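Putative alpha-ketoglutarate-dependent taurine dioxygenase (Burkholderia xenovorans, PDB 5HSX) probably acts as an iron(II)- and 2-oxoglutarate-dependent dioxygenase of the TfdA family, although its substrate is not established. Local coordinates at residues 154-159 / 268-273. Numbering follows the deposited sequence.
Sequences NLVAAY and NRATAH. With NA (sodium ion), chain M.
Leu155 N donates to Ala270 O at 2.9 Å, reaching the oxygen from above its carbonyl plane with an N-H...O angle of 153°, in the double-stranded beta-helix (cupin) core. The bond illustrates how one strand can end while its neighbour begins. It lies in the four-stranded antiparallel minor sheet, where strand 271-274 runs beside strand 150-154 and Asn154 and Thr271 form a non-hydrogen-bonded pair. Past Asn154 the chain turns into helix 155-161; before Thr271 it arrives from a loop.

A second set of polar bonds caps the helix. With CG of Asn154, the N-cap, anti to the backbone N (chi1 180°), OD1 folds toward the first-turn N-H groups. It accepts a nearly straight bond (169°) from Ala157 N, which sits above the carbonyl plane, and a weak one from Val156 N. ND2 is satisfied by His28 O, so both ends of the buried amide are held.

Van der Waals packing surrounds these bonds. Leu155 rests CB and CG on the backbone of Ala270 and Thr271, and CD1 lies 3.5 Å from Thr271 O; CD2 meets Ala272 CB only loosely. One residue further along the helix, Val156 CG2 meets Ala270 CB at 3.9 Å.

The strand continues to a sodium ion bound by His123, Asp125, His273 and the backbone O of Asn323; the first three are consistent with the family's iron-binding facial triad. His273 NE2 binds the ion at 2.2 Å, with water 1 in the imidazole plane at its edge.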
loop_
_atom_site.group_PDB
_atom_site.type_symbol
_atom_site.label_atom_id
_atom_site.label_comp_id
_atom_site.label_asym_id
_atom_site.label_seq_id
_atom_site.Cartn_x
_atom_site.Cartn_y
_atom_site.Cartn_z
ATOM N N ASN B 154 -0.845 -10.798 3.511
ATOM C CA ASN B 154 -1.413 -12.115 3.791
ATOM C C ASN B 154 -0.417 -13.173 3.321
ATOM O O ASN B 154 -0.301 -13.438 2.125
ATOM C CB ASN B 154 -2.762 -12.237 3.085
ATOM C CG ASN B 154 -3.432 -13.569 3.304
ATOM O OD1 ASN B 154 -2.798 -14.551 3.688
ATOM N ND2 ASN B 154 -4.731 -13.616 3.041
ATOM N N LEU B 155 0.297 -13.796 4.270
ATOM C CA LEU B 155 1.321 -14.779 3.915
ATOM C C LEU B 155 0.729 -16.095 3.425
ATOM O O LEU B 155 1.434 -16.878 2.776
ATOM C CB LEU B 155 2.228 -15.046 5.118
ATOM C CG LEU B 155 2.950 -13.784 5.632
ATOM C CD1 LEU B 155 3.848 -14.153 6.812
ATOM C CD2 LEU B 155 3.750 -13.156 4.533
ATOM N N VAL B 156 -0.535 -16.362 3.732
ATOM C CA VAL B 156 -1.171 -17.587 3.252
ATOM C C VAL B 156 -1.548 -17.435 1.784
ATOM O O VAL B 156 -1.244 -18.298 0.948
ATOM C CB VAL B 156 -2.398 -17.925 4.115
ATOM C CG1 VAL B 156 -3.197 -19.057 3.476
ATOM C CG2 VAL B 156 -1.964 -18.317 5.543
ATOM N N ALA B 157 -2.198 -16.318 1.453
ATOM C CA ALA B 157 -2.451 -15.993 0.050
ATOM C C ALA B 157 -1.154 -15.978 -0.751
ATOM O O ALA B 157 -1.102 -16.504 -1.875
ATOM C CB ALA B 157 -3.171 -14.646 -0.054
ATOM N N ALA B 158 -0.094 -15.376 -0.194
ATOM C CA ALA B 158 1.174 -15.315 -0.913
ATOM C C ALA B 158 1.718 -16.714 -1.190
ATOM O O ALA B 158 2.149 -17.009 -2.310
ATOM C CB ALA B 158 2.191 -14.484 -0.131
ATOM N N TYR B 159 1.694 -17.597 -0.184
ATOM C CA TYR B 159 2.119 -18.977 -0.420
ATOM C C TYR B 159 1.317 -19.609 -1.546
ATOM O O TYR B 159 1.879 -20.244 -2.448
ATOM C CB TYR B 159 1.980 -19.821 0.855
ATOM C CG TYR B 159 2.252 -21.310 0.627
ATOM C CD1 TYR B 159 3.557 -21.800 0.605
ATOM C CD2 TYR B 159 1.209 -22.215 0.417
ATOM C CE1 TYR B 159 3.824 -23.151 0.386
ATOM C CE2 TYR B 159 1.467 -23.575 0.198
ATOM C CZ TYR B 159 2.776 -24.032 0.194
ATOM O OH TYR B 159 3.048 -25.365 -0.025
ATOM N N ASN B 268 -0.174 -13.133 13.707
ATOM C CA ASN B 268 1.225 -13.190 13.288
ATOM C C ASN B 268 1.611 -14.506 12.634
ATOM O O ASN B 268 2.697 -14.597 12.056
ATOM C CB ASN B 268 2.144 -12.982 14.484
ATOM C CG ASN B 268 2.209 -11.560 14.923
ATOM O OD1 ASN B 268 2.508 -10.663 14.125
ATOM N ND2 ASN B 268 1.939 -11.328 16.206
ATOM N N ARG B 269 0.792 -15.541 12.743
ATOM C CA ARG B 269 1.135 -16.772 12.061
ATOM C C ARG B 269 0.824 -16.720 10.574
ATOM O O ARG B 269 1.273 -17.604 9.835
ATOM C CB ARG B 269 0.400 -17.937 12.726
ATOM C CG ARG B 269 0.644 -17.956 14.230
ATOM C CD ARG B 269 -0.351 -18.820 14.950
ATOM N NE ARG B 269 -1.703 -18.302 14.802
ATOM C CZ ARG B 269 -2.761 -18.796 15.442
ATOM N NH1 ARG B 269 -2.621 -19.807 16.295
ATOM N NH2 ARG B 269 -3.960 -18.271 15.233
ATOM N N ALA B 270 0.090 -15.696 10.120
ATOM C CA ALA B 270 -0.346 -15.603 8.735
ATOM C C ALA B 270 -0.083 -14.240 8.110
ATOM O O ALA B 270 -0.557 -13.993 6.997
ATOM C CB ALA B 270 -1.842 -15.924 8.620
ATOM N N THR B 271 0.645 -13.348 8.785
ATOM C CA THR B 271 0.832 -11.997 8.268
ATOM C C THR B 271 2.257 -11.536 8.496
ATOM O O THR B 271 2.966 -12.021 9.385
ATOM C CB THR B 271 -0.103 -10.958 8.927
ATOM O OG1 THR B 271 0.154 -10.899 10.344
ATOM C CG2 THR B 271 -1.576 -11.293 8.673
ATOM N N ALA B 272 2.658 -10.567 7.684
ATOM C CA ALA B 272 3.698 -9.621 8.053
ATOM C C ALA B 272 3.095 -8.229 7.970
ATOM O O ALA B 272 2.030 -8.033 7.374
ATOM C CB ALA B 272 4.937 -9.723 7.146
ATOM N N HIS B 273 3.763 -7.255 8.589
ATOM C CA HIS B 273 3.219 -5.909 8.586
ATOM C C HIS B 273 4.344 -4.901 8.435
ATOM O O HIS B 273 5.530 -5.222 8.542
ATOM C CB HIS B 273 2.384 -5.616 9.844
ATOM C CG HIS B 273 3.144 -5.740 11.127
ATOM N ND1 HIS B 273 3.329 -6.947 11.770
ATOM C CD2 HIS B 273 3.751 -4.807 11.896
ATOM C CE1 HIS B 273 4.029 -6.751 12.873
ATOM N NE2 HIS B 273 4.298 -5.463 12.973
HETATM NA NA NA M . 6.200 -5.260 14.140
HETATM O O HOH W 1 5.893 -2.894 13.791
HETATM O O HOH W 2 4.895 -5.047 15.954
#